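Rho GTPase-activating protein 26 (Gallus gallus, PDB 1F7C) stimulates GTP hydrolysis by the small GTPases RhoA and Cdc42 through its RhoGAP (BH) domain, the all-helical part present here. Local coordinates at residues Lys123-Glu128 / Gln201-Glu206; His153-His158 / Pro182-Pro187; Ala160-Asn165 / Ala174-Val179; Glu206-Ile209 / Lys214-Asn217. One frame throughout, in Å; residues are numbered along the deposited sequence.

How the interactions relate
Each of the four contacts is a buried meeting of aliphatic or aromatic side chains between helices, and none includes a hydrogen bond between its segments. Interactions 2 and 3 join the same two helices, 146-164 and 173-184, at different points along them. Interaction 2 is at the core, its centre about 3 Å from that of the chain; interaction 3 lies nearer the predicted arginine finger. Interactions 1 and 4 share helix 198-210 and are more peripheral, their centres about 15 and 12 Å from that of the chain, with I203 and I207 partly exposed. Branched leucines and a flexible methionine meet at the core, an alanine permits close approach in interaction 1, and interaction 4 adds a phenylalanine ring and buries most surface.

Interaction 1 (Lys123-Glu128 / Gln201-Glu206); sequences KAAKLE and QNIVIE
The apolar contact is made by three residues: A125 on helix 115-125, and I203 and V204 on helix 198-210. The methyl of A125 points at the other helix and meets V204 CG2, with CB and CG2 3.6 Å apart. V204 is rotated so that CG1 lies anti to its backbone N (chi1 166°); this leaves CG2 beside that N, on the flank facing A125. I203 gives a looser touch, its CG2 being 4.2 Å from A125 CB, while its longer branch leads away. The small side chain suits the place: the CA atoms of A125 and V204 are 5.9 Å apart, a close approach that a single methyl allows.

Polar groups act beside this patch. The carbonyl oxygen of A125 receives a weak hydrogen bond from R133, and K126, directed away from the apolar side, forms a salt bridge with D197 just ahead of helix 198-210.

Within the fold, A124 leans on E136 and I137 of helix 130-141, V204 also touches M113 in a loop, and N202 packs on V178 of helix 173-184. Helix 198-210 thus runs between helix 115-125 and helix 173-184.

Interaction 2 (His153-His158 / Pro182-Pro187); sequences HLLMNH and PTLLRP
L184 faces L155 and M156 and contributes about half of the 86 Å² buried here. Its two methyls divide the work. CD1 meets the terminal CE of M156 at 4.0 Å, the two side chains reaching toward each other tip to tip, whereas CD2 approaches L155 CD1 more loosely, at 4.4 Å. A branched leucine suits this position because its forked end can serve two neighbours on one helix at once.

M156 needs bends to arrive. Its CB does not aim straight at the partner helix, but turns at chi2 (-53°) and chi3 (103°) bring the methyl round to L184. An unbranched, flexible thioether is well suited to such a bent path. L155, by contrast, points directly across. The backbones stay well apart, 10.6 Å between the CA atoms of L155 and L184, so the side chains alone bridge the gap.

L184 closes the helical run, since L185 leaves helical angles, and its backbone is hydrogen-bonded to M113. L105 of helix 94-106 touches both L155 and L184; from helix 198-210, I205 packs against L184 and L208 against M156. Leucine, isoleucine and methionine converging from several helices form the hydrophobic core of the all-helical RhoGAP fold, the centre of this contact being about 3 Å from that of the chain.

Interaction 3 (Ala160-Asn165 / Ala174-Val179); sequences AKVADN and ANLGVV
No ring or amide takes part where L176 meets V162 and A163, so there is no flat face or edge to pack against; all three are aliphatic. The planar amides of the two segments are engaged elsewhere: N165 gives hydrogen bonds through ND2 to I53 O and N54 OD1, and N175 gives one through ND2 to L170 O.

One methyl makes the closest touches. L176 CD1 lies 3.8 Å from A163 CB and 4.0 Å from V162 CG1, touching two consecutive residues of helix 146-164; L176 CD2 is a looser neighbour of V162 CG1, at 4.3 Å. The leucine has CG beside its backbone N (chi1 -69°), and beyond CG the chain extends toward the opposite helix. V162 and L176 cross obliquely, the valine presenting the branch that lies anti to its own N. A leucine fits because it must span the space between two helices whose nearest CA atoms, those of A163 and L176, are 7.6 Å apart. Alanine fits opposite, offering a small apolar surface, while the β-branch of V162 adds a second.

The side chain of L176 is about 7 Å from that of R60, the predicted arginine finger, and N175 touches R60 directly. M171, in the connection between the two helices, packs on both V162 and L176, L58 adds to V162, and I209 of helix 198-210 covers another part of L176.

Interaction 4 (Glu206-Ile209 / Lys214-Asn217); sequences EILI and KIFN
I215 directs its side chain at helix 198-210 and makes the closest contacts. Its terminal CD1 lies 3.8 Å from CD2 of L208, the two side chains crossing at about a right angle. The same methyl rests 4.2 Å from the backbone O of I207 and, more loosely, 4.5 Å from I207 CG2. That oxygen takes a hydrogen bond from N211, so the apolar methyl beside it does not leave it without a partner. An isoleucine suits the position because both branches are used: CG1 carries CD1 across to the other helix, while CG2 covers the next residue.

F216 follows, with CG2 of I215 over one face of its ring, 3.9 Å above the plane and displaced toward the rim. Its ring atom CZ comes 4.4 Å from L208 CD2; the same CD2 thus touches both I215 and F216. The carbonyl oxygen of L208 sits at the ring edge near its plane, a loose approach with O 4.4 Å from F216 CE1. A large, flat phenylalanine suits a place where it can meet apolar groups both over a face and at its rim.

Only N211 separates helix 198-210 from helix 212-217, and these contacts pack the short last helix back on its predecessor. Helix 146-164 joins in through H153, stacked on the F216 ring, and M156, which touches I209. Helix 130-141 adds I137 against I207 and L208, and V141 against L208 and F216.

Interaction 1 (Lys123-Glu128 / Gln201-Glu206)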
loop_
_atom_site.group_PDB
_atom_site.type_symbol
_atom_site.label_atom_id
_atom_site.label_comp_id
_atom_site.label_asym_id
_atom_site.label_seq_id
_atom_site.Cartn_x
_atom_site.Cartn_y
_atom_site.Cartn_z
ATOM N N LYS A 123 -15.654 -6.235 7.316
ATOM C CA LYS A 123 -16.924 -6.926 7.153
ATOM C C LYS A 123 -17.163 -7.355 5.709
ATOM O O LYS A 123 -17.726 -8.426 5.454
ATOM C CB LYS A 123 -18.067 -6.037 7.639
ATOM N N ALA A 124 -16.736 -6.522 4.764
ATOM C CA ALA A 124 -16.913 -6.825 3.349
ATOM C C ALA A 124 -16.029 -7.989 2.908
ATOM O O ALA A 124 -16.453 -8.834 2.126
ATOM C CB ALA A 124 -16.613 -5.587 2.508
ATOM N N ALA A 125 -14.803 -8.034 3.420
ATOM C CA ALA A 125 -13.864 -9.098 3.072
ATOM C C ALA A 125 -14.326 -10.459 3.588
ATOM O O ALA A 125 -13.806 -11.495 3.174
ATOM C CB ALA A 125 -12.480 -8.771 3.630
ATOM N N LYS A 126 -15.301 -10.449 4.493
ATOM C CA LYS A 126 -15.834 -11.676 5.077
ATOM C C LYS A 126 -16.965 -12.319 4.275
ATOM O O LYS A 126 -17.270 -13.496 4.466
ATOM C CB LYS A 126 -16.337 -11.409 6.493
ATOM C CG LYS A 126 -15.270 -11.309 7.557
ATOM C CD LYS A 126 -15.937 -10.945 8.860
ATOM C CE LYS A 126 -15.019 -11.093 10.048
ATOM N NZ LYS A 126 -15.780 -10.805 11.292
ATOM N N LEU A 127 -17.600 -11.550 3.397
ATOM C CA LEU A 127 -18.692 -12.074 2.589
ATOM C C LEU A 127 -18.333 -13.428 1.988
ATOM O O LEU A 127 -17.212 -13.637 1.520
ATOM C CB LEU A 127 -19.052 -11.072 1.494
ATOM C CG LEU A 127 -19.907 -9.906 2.000
ATOM C CD1 LEU A 127 -19.862 -8.732 1.040
ATOM C CD2 LEU A 127 -21.327 -10.400 2.181
ATOM N N GLU A 128 -19.292 -14.350 2.023
ATOM C CA GLU A 128 -19.098 -15.703 1.511
ATOM C C GLU A 128 -19.005 -15.750 -0.008
ATOM O O GLU A 128 -18.431 -16.681 -0.571
ATOM C CB GLU A 128 -20.232 -16.608 1.990
ATOM N N GLN A 201 -7.664 -8.307 7.309
ATOM C CA GLN A 201 -7.092 -7.025 6.931
ATOM C C GLN A 201 -6.216 -7.301 5.713
ATOM O O GLN A 201 -6.089 -6.469 4.815
ATOM C CB GLN A 201 -6.223 -6.459 8.050
ATOM C CG GLN A 201 -6.917 -6.356 9.394
ATOM C CD GLN A 201 -6.178 -5.424 10.342
ATOM O OE1 GLN A 201 -4.944 -5.400 10.378
ATOM N NE2 GLN A 201 -6.931 -4.654 11.120
ATOM N N ASN A 202 -5.620 -8.489 5.692
ATOM C CA ASN A 202 -4.757 -8.902 4.602
ATOM C C ASN A 202 -5.549 -9.243 3.334
ATOM O O ASN A 202 -5.098 -8.960 2.230
ATOM C CB ASN A 202 -3.901 -10.092 5.042
ATOM C CG ASN A 202 -3.029 -9.766 6.241
ATOM O OD1 ASN A 202 -2.996 -8.628 6.707
ATOM N ND2 ASN A 202 -2.314 -10.765 6.745
ATOM N N ILE A 203 -6.727 -9.838 3.502
ATOM C CA ILE A 203 -7.589 -10.198 2.374
ATOM C C ILE A 203 -8.043 -8.939 1.629
ATOM O O ILE A 203 -8.200 -8.936 0.401
ATOM C CB ILE A 203 -8.853 -10.962 2.851
ATOM C CG1 ILE A 203 -8.446 -12.234 3.603
ATOM C CG2 ILE A 203 -9.739 -11.309 1.670
ATOM C CD1 ILE A 203 -7.575 -13.176 2.795
ATOM N N VAL A 204 -8.254 -7.869 2.387
ATOM C CA VAL A 204 -8.683 -6.608 1.814
ATOM C C VAL A 204 -7.609 -6.101 0.838
ATOM O O VAL A 204 -7.923 -5.711 -0.288
ATOM C CB VAL A 204 -8.955 -5.555 2.938
ATOM C CG1 VAL A 204 -9.055 -4.155 2.350
ATOM C CG2 VAL A 204 -10.259 -5.898 3.662
ATOM N N ILE A 205 -6.348 -6.120 1.264
ATOM C CA ILE A 205 -5.277 -5.660 0.397
ATOM C C ILE A 205 -5.210 -6.537 -0.865
ATOM O O ILE A 205 -5.040 -6.024 -1.973
ATOM C CB ILE A 205 -3.924 -5.686 1.126
ATOM C CG1 ILE A 205 -4.023 -4.877 2.430
ATOM C CG2 ILE A 205 -2.830 -5.145 0.213
ATOM C CD1 ILE A 205 -4.571 -3.464 2.283
ATOM N N GLU A 206 -5.362 -7.849 -0.687
ATOM C CA GLU A 206 -5.331 -8.782 -1.799
ATOM C C GLU A 206 -6.398 -8.448 -2.823
ATOM O O GLU A 206 -6.129 -8.426 -4.023
ATOM C CB GLU A 206 -5.542 -10.208 -1.312
ATOM C CG GLU A 206 -4.364 -10.809 -0.576
ATOM C CD GLU A 206 -4.632 -12.244 -0.197
ATOM O OE1 GLU A 206 -5.498 -12.865 -0.853
ATOM O OE2 GLU A 206 -3.983 -12.756 0.737
#

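Interaction 2 (His153-His158 / Pro182-Pro187)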
loop_
_atom_site.group_PDB
_atom_site.type_symbol
_atom_site.label_atom_id
_atom_site.label_comp_id
_atom_site.label_asym_id
_atom_site.label_seq_id
_atom_site.Cartn_x
_atom_site.Cartn_y
_atom_site.Cartn_z
ATOM N N HIS A 153 -4.756 4.399 -4.811
ATOM C CA HIS A 153 -4.775 4.012 -6.216
ATOM C C HIS A 153 -3.355 3.800 -6.755
ATOM O O HIS A 153 -3.081 2.792 -7.406
ATOM C CB HIS A 153 -5.493 5.078 -7.049
ATOM C CG HIS A 153 -5.723 4.676 -8.470
ATOM N ND1 HIS A 153 -6.253 5.532 -9.411
ATOM C CD2 HIS A 153 -5.515 3.498 -9.108
ATOM C CE1 HIS A 153 -6.363 4.898 -10.565
ATOM N NE2 HIS A 153 -5.922 3.663 -10.408
ATOM N N LEU A 154 -2.468 4.754 -6.487
ATOM C CA LEU A 154 -1.082 4.666 -6.927
ATOM C C LEU A 154 -0.423 3.436 -6.338
ATOM O O LEU A 154 0.310 2.736 -7.022
ATOM C CB LEU A 154 -0.279 5.888 -6.482
ATOM C CG LEU A 154 -0.613 7.254 -7.067
ATOM C CD1 LEU A 154 0.201 8.331 -6.342
ATOM C CD2 LEU A 154 -0.305 7.264 -8.544
ATOM N N LEU A 155 -0.672 3.189 -5.057
ATOM C CA LEU A 155 -0.093 2.047 -4.377
ATOM C C LEU A 155 -0.543 0.696 -4.910
ATOM O O LEU A 155 0.290 -0.171 -5.131
ATOM C CB LEU A 155 -0.386 2.112 -2.883
ATOM C CG LEU A 155 0.695 2.770 -2.030
ATOM C CD1 LEU A 155 0.182 2.939 -0.595
ATOM C CD2 LEU A 155 1.959 1.918 -2.070
ATOM N N MET A 156 -1.848 0.514 -5.102
ATOM C CA MET A 156 -2.359 -0.763 -5.595
ATOM C C MET A 156 -1.958 -1.049 -7.056
ATOM O O MET A 156 -1.701 -2.194 -7.434
ATOM C CB MET A 156 -3.886 -0.825 -5.446
ATOM C CG MET A 156 -4.400 -0.816 -4.005
ATOM S SD MET A 156 -3.661 -2.093 -2.958
ATOM C CE MET A 156 -2.501 -1.120 -2.049
ATOM N N ASN A 157 -1.909 -0.006 -7.875
ATOM C CA ASN A 157 -1.521 -0.156 -9.269
ATOM C C ASN A 157 -0.083 -0.676 -9.289
ATOM O O ASN A 157 0.243 -1.611 -10.024
ATOM C CB ASN A 157 -1.598 1.201 -9.970
ATOM C CG ASN A 157 -1.127 1.148 -11.406
ATOM O OD1 ASN A 157 -1.859 0.726 -12.299
ATOM N ND2 ASN A 157 0.108 1.574 -11.636
ATOM N N HIS A 158 0.758 -0.067 -8.450
ATOM C CA HIS A 158 2.171 -0.419 -8.333
ATOM C C HIS A 158 2.399 -1.822 -7.777
ATOM O O HIS A 158 3.263 -2.562 -8.269
ATOM C CB HIS A 158 2.904 0.610 -7.452
ATOM C CG HIS A 158 4.265 0.166 -7.004
ATOM N ND1 HIS A 158 5.354 0.121 -7.849
ATOM C CD2 HIS A 158 4.701 -0.289 -5.804
ATOM C CE1 HIS A 158 6.401 -0.340 -7.190
ATOM N NE2 HIS A 158 6.033 -0.595 -5.948
ATOM N N PRO A 182 -1.359 -4.805 7.656
ATOM C CA PRO A 182 -1.224 -4.106 8.935
ATOM C C PRO A 182 -0.677 -2.688 8.796
ATOM O O PRO A 182 -0.710 -1.914 9.747
ATOM C CB PRO A 182 -0.282 -5.013 9.716
ATOM C CG PRO A 182 0.645 -5.473 8.658
ATOM C CD PRO A 182 -0.283 -5.801 7.496
ATOM N N THR A 183 -0.187 -2.348 7.611
ATOM C CA THR A 183 0.377 -1.030 7.375
ATOM C C THR A 183 -0.651 -0.027 6.874
ATOM O O THR A 183 -0.461 1.182 7.016
ATOM C CB THR A 183 1.506 -1.097 6.332
ATOM O OG1 THR A 183 2.467 -2.080 6.731
ATOM C CG2 THR A 183 2.190 0.252 6.197
ATOM N N LEU A 184 -1.733 -0.523 6.284
ATOM C CA LEU A 184 -2.759 0.354 5.734
ATOM C C LEU A 184 -4.021 0.412 6.583
ATOM O O LEU A 184 -4.856 1.296 6.410
ATOM C CB LEU A 184 -3.109 -0.084 4.306
ATOM C CG LEU A 184 -1.974 -0.021 3.281
ATOM C CD1 LEU A 184 -2.543 -0.336 1.917
ATOM C CD2 LEU A 184 -1.324 1.361 3.276
ATOM N N LEU A 185 -4.148 -0.550 7.488
ATOM C CA LEU A 185 -5.276 -0.645 8.407
ATOM C C LEU A 185 -4.661 -0.853 9.787
ATOM O O LEU A 185 -4.194 -1.946 10.084
ATOM C CB LEU A 185 -6.149 -1.847 8.057
ATOM C CG LEU A 185 -6.944 -1.781 6.754
ATOM C CD1 LEU A 185 -6.940 -3.132 6.077
ATOM C CD2 LEU A 185 -8.360 -1.335 7.039
ATOM N N ARG A 186 -4.636 0.187 10.618
ATOM C CA ARG A 186 -4.053 0.053 11.949
ATOM C C ARG A 186 -5.066 -0.544 12.915
ATOM O O ARG A 186 -6.022 0.123 13.304
ATOM C CB ARG A 186 -3.611 1.407 12.513
ATOM C CG ARG A 186 -2.661 2.240 11.661
ATOM C CD ARG A 186 -2.201 3.444 12.481
ATOM N NE ARG A 186 -1.736 4.592 11.699
ATOM C CZ ARG A 186 -0.714 4.573 10.846
ATOM N NH1 ARG A 186 -0.032 3.454 10.638
ATOM N NH2 ARG A 186 -0.357 5.684 10.219
ATOM N N PRO A 187 -4.869 -1.810 13.321
ATOM C CA PRO A 187 -5.767 -2.503 14.257
ATOM C C PRO A 187 -5.967 -1.758 15.587
ATOM O O PRO A 187 -5.429 -0.638 15.742
ATOM C CB PRO A 187 -5.076 -3.852 14.463
ATOM C CG PRO A 187 -4.426 -4.096 13.139
ATOM C CD PRO A 187 -3.838 -2.735 12.810
#

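Interaction 3 (Ala160-Asn165 / Ala174-Val179)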
loop_
_atom_site.group_PDB
_atom_site.type_symbol
_atom_site.label_atom_id
_atom_site.label_comp_id
_atom_site.label_asym_id
_atom_site.label_seq_id
_atom_site.Cartn_x
_atom_site.Cartn_y
_atom_site.Cartn_z
ATOM N N ALA A 160 0.383 -4.339 -7.984
ATOM C CA ALA A 160 -0.084 -5.322 -8.967
ATOM C C ALA A 160 1.050 -5.664 -9.943
ATOM O O ALA A 160 1.165 -6.800 -10.401
ATOM C CB ALA A 160 -1.283 -4.776 -9.745
ATOM N N LYS A 161 1.873 -4.666 -10.252
ATOM C CA LYS A 161 3.005 -4.826 -11.144
ATOM C C LYS A 161 4.086 -5.610 -10.428
ATOM O O LYS A 161 4.754 -6.448 -11.030
ATOM C CB LYS A 161 3.569 -3.466 -11.550
ATOM C CG LYS A 161 2.716 -2.674 -12.507
ATOM C CD LYS A 161 3.450 -1.403 -12.873
ATOM C CE LYS A 161 2.620 -0.496 -13.735
ATOM N NZ LYS A 161 3.456 0.672 -14.139
ATOM N N VAL A 162 4.270 -5.315 -9.143
ATOM C CA VAL A 162 5.262 -6.015 -8.343
ATOM C C VAL A 162 4.883 -7.488 -8.305
ATOM O O VAL A 162 5.730 -8.360 -8.533
ATOM C CB VAL A 162 5.306 -5.499 -6.884
ATOM C CG1 VAL A 162 6.098 -6.465 -6.016
ATOM C CG2 VAL A 162 5.937 -4.117 -6.830
ATOM N N ALA A 163 3.602 -7.757 -8.036
ATOM C CA ALA A 163 3.107 -9.129 -7.933
ATOM C C ALA A 163 3.143 -9.915 -9.237
ATOM O O ALA A 163 3.312 -11.133 -9.226
ATOM C CB ALA A 163 1.678 -9.146 -7.358
ATOM N N ASP A 164 2.972 -9.230 -10.360
ATOM C CA ASP A 164 2.992 -9.915 -11.635
ATOM C C ASP A 164 4.404 -10.455 -11.942
ATOM O O ASP A 164 4.563 -11.326 -12.779
ATOM C CB ASP A 164 2.511 -8.969 -12.737
ATOM C CG ASP A 164 2.363 -9.659 -14.081
ATOM O OD1 ASP A 164 3.116 -9.318 -15.009
ATOM O OD2 ASP A 164 1.493 -10.540 -14.212
ATOM N N ASN A 165 5.417 -9.953 -11.243
ATOM C CA ASN A 165 6.790 -10.395 -11.441
ATOM C C ASN A 165 7.241 -11.272 -10.265
ATOM O O ASN A 165 8.439 -11.357 -9.951
ATOM C CB ASN A 165 7.711 -9.174 -11.580
ATOM C CG ASN A 165 9.097 -9.534 -12.092
ATOM O OD1 ASN A 165 9.232 -10.287 -13.056
ATOM N ND2 ASN A 165 10.133 -8.980 -11.460
ATOM N N ALA A 174 -0.596 -12.567 -2.197
ATOM C CA ALA A 174 -0.720 -12.966 -0.804
ATOM C C ALA A 174 0.435 -12.431 0.044
ATOM O O ALA A 174 0.207 -11.927 1.142
ATOM C CB ALA A 174 -0.799 -14.482 -0.708
ATOM N N ASN A 175 1.666 -12.536 -0.457
ATOM C CA ASN A 175 2.825 -12.032 0.278
ATOM C C ASN A 175 2.788 -10.511 0.459
ATOM O O ASN A 175 3.265 -9.983 1.457
ATOM C CB ASN A 175 4.129 -12.406 -0.431
ATOM C CG ASN A 175 4.480 -13.871 -0.285
ATOM O OD1 ASN A 175 3.913 -14.583 0.544
ATOM N ND2 ASN A 175 5.434 -14.328 -1.087
ATOM N N LEU A 176 2.243 -9.796 -0.514
ATOM C CA LEU A 176 2.172 -8.356 -0.391
ATOM C C LEU A 176 1.071 -8.006 0.607
ATOM O O LEU A 176 1.185 -7.041 1.356
ATOM C CB LEU A 176 1.921 -7.718 -1.764
ATOM C CG LEU A 176 3.125 -7.864 -2.708
ATOM C CD1 LEU A 176 2.752 -7.478 -4.134
ATOM C CD2 LEU A 176 4.279 -7.006 -2.194
ATOM N N GLY A 177 0.014 -8.808 0.628
ATOM C CA GLY A 177 -1.078 -8.564 1.558
ATOM C C GLY A 177 -0.616 -8.622 3.007
ATOM O O GLY A 177 -1.065 -7.836 3.843
ATOM N N VAL A 178 0.288 -9.550 3.301
ATOM C CA VAL A 178 0.825 -9.702 4.649
ATOM C C VAL A 178 1.633 -8.484 5.069
ATOM O O VAL A 178 1.581 -8.070 6.228
ATOM C CB VAL A 178 1.732 -10.965 4.757
ATOM C CG1 VAL A 178 2.627 -10.877 5.987
ATOM C CG2 VAL A 178 0.867 -12.215 4.834
ATOM N N VAL A 179 2.389 -7.918 4.131
ATOM C CA VAL A 179 3.208 -6.749 4.429
ATOM C C VAL A 179 2.407 -5.461 4.543
ATOM O O VAL A 179 2.685 -4.627 5.393
ATOM C CB VAL A 179 4.272 -6.510 3.346
ATOM C CG1 VAL A 179 5.072 -5.265 3.677
ATOM C CG2 VAL A 179 5.188 -7.710 3.240
#

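Interaction 4 (Glu206-Ile209 / Lys214-Asn217)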
loop_
_atom_site.group_PDB
_atom_site.type_symbol
_atom_site.label_atom_id
_atom_site.label_comp_id
_atom_site.label_asym_id
_atom_site.label_seq_id
_atom_site.Cartn_x
_atom_site.Cartn_y
_atom_site.Cartn_z
ATOM N N GLU A 206 -5.362 -7.849 -0.687
ATOM C CA GLU A 206 -5.331 -8.782 -1.799
ATOM C C GLU A 206 -6.398 -8.448 -2.823
ATOM O O GLU A 206 -6.129 -8.426 -4.023
ATOM C CB GLU A 206 -5.542 -10.208 -1.312
ATOM C CG GLU A 206 -4.364 -10.809 -0.576
ATOM C CD GLU A 206 -4.632 -12.244 -0.197
ATOM O OE1 GLU A 206 -5.498 -12.865 -0.853
ATOM O OE2 GLU A 206 -3.983 -12.756 0.737
ATOM N N ILE A 207 -7.612 -8.198 -2.352
ATOM C CA ILE A 207 -8.707 -7.860 -3.244
ATOM C C ILE A 207 -8.417 -6.566 -4.004
ATOM O O ILE A 207 -8.697 -6.461 -5.189
ATOM C CB ILE A 207 -10.027 -7.706 -2.464
ATOM C CG1 ILE A 207 -10.461 -9.070 -1.915
ATOM C CG2 ILE A 207 -11.109 -7.140 -3.371
ATOM C CD1 ILE A 207 -11.574 -9.005 -0.870
ATOM N N LEU A 208 -7.840 -5.587 -3.321
ATOM C CA LEU A 208 -7.522 -4.313 -3.951
ATOM C C LEU A 208 -6.434 -4.425 -5.006
ATOM O O LEU A 208 -6.441 -3.676 -5.983
ATOM C CB LEU A 208 -7.113 -3.283 -2.900
ATOM C CG LEU A 208 -8.247 -2.753 -2.014
ATOM C CD1 LEU A 208 -7.691 -1.735 -1.035
ATOM C CD2 LEU A 208 -9.325 -2.121 -2.876
ATOM N N ILE A 209 -5.492 -5.345 -4.805
ATOM C CA ILE A 209 -4.407 -5.551 -5.763
ATOM C C ILE A 209 -4.948 -6.269 -7.010
ATOM O O ILE A 209 -4.698 -5.850 -8.139
ATOM C CB ILE A 209 -3.257 -6.401 -5.150
ATOM C CG1 ILE A 209 -2.567 -5.614 -4.032
ATOM C CG2 ILE A 209 -2.242 -6.796 -6.234
ATOM C CD1 ILE A 209 -1.551 -6.428 -3.247
ATOM N N LYS A 214 -10.711 -2.293 -12.100
ATOM C CA LYS A 214 -12.145 -2.119 -11.942
ATOM C C LYS A 214 -12.496 -1.197 -10.776
ATOM O O LYS A 214 -13.271 -0.254 -10.931
ATOM C CB LYS A 214 -12.811 -3.482 -11.742
ATOM C CG LYS A 214 -14.283 -3.415 -11.367
ATOM C CD LYS A 214 -14.811 -4.800 -11.015
ATOM C CE LYS A 214 -16.261 -4.762 -10.526
ATOM N NZ LYS A 214 -17.218 -4.286 -11.569
ATOM N N ILE A 215 -11.906 -1.461 -9.615
ATOM C CA ILE A 215 -12.184 -0.672 -8.428
ATOM C C ILE A 215 -11.836 0.807 -8.518
ATOM O O ILE A 215 -12.645 1.650 -8.121
ATOM C CB ILE A 215 -11.488 -1.281 -7.193
ATOM C CG1 ILE A 215 -12.246 -2.537 -6.754
ATOM C CG2 ILE A 215 -11.408 -0.250 -6.066
ATOM C CD1 ILE A 215 -11.491 -3.380 -5.760
ATOM N N PHE A 216 -10.652 1.133 -9.034
ATOM C CA PHE A 216 -10.256 2.537 -9.114
ATOM C C PHE A 216 -10.582 3.288 -10.401
ATOM O O PHE A 216 -10.683 4.514 -10.386
ATOM C CB PHE A 216 -8.759 2.695 -8.834
ATOM C CG PHE A 216 -8.351 2.278 -7.454
ATOM C CD1 PHE A 216 -7.897 0.984 -7.209
ATOM C CD2 PHE A 216 -8.449 3.173 -6.386
ATOM C CE1 PHE A 216 -7.548 0.583 -5.925
ATOM C CE2 PHE A 216 -8.103 2.783 -5.093
ATOM C CZ PHE A 216 -7.654 1.486 -4.864
ATOM N N ASN A 217 -10.751 2.584 -11.514
ATOM C CA ASN A 217 -11.026 3.289 -12.762
ATOM C C ASN A 217 -12.486 3.378 -13.177
ATOM O O ASN A 217 -12.802 4.015 -14.176
ATOM C CB ASN A 217 -10.195 2.696 -13.897
ATOM C CG ASN A 217 -8.706 2.824 -13.644
ATOM O OD1 ASN A 217 -8.244 3.841 -13.123
ATOM N ND2 ASN A 217 -7.945 1.801 -14.023
#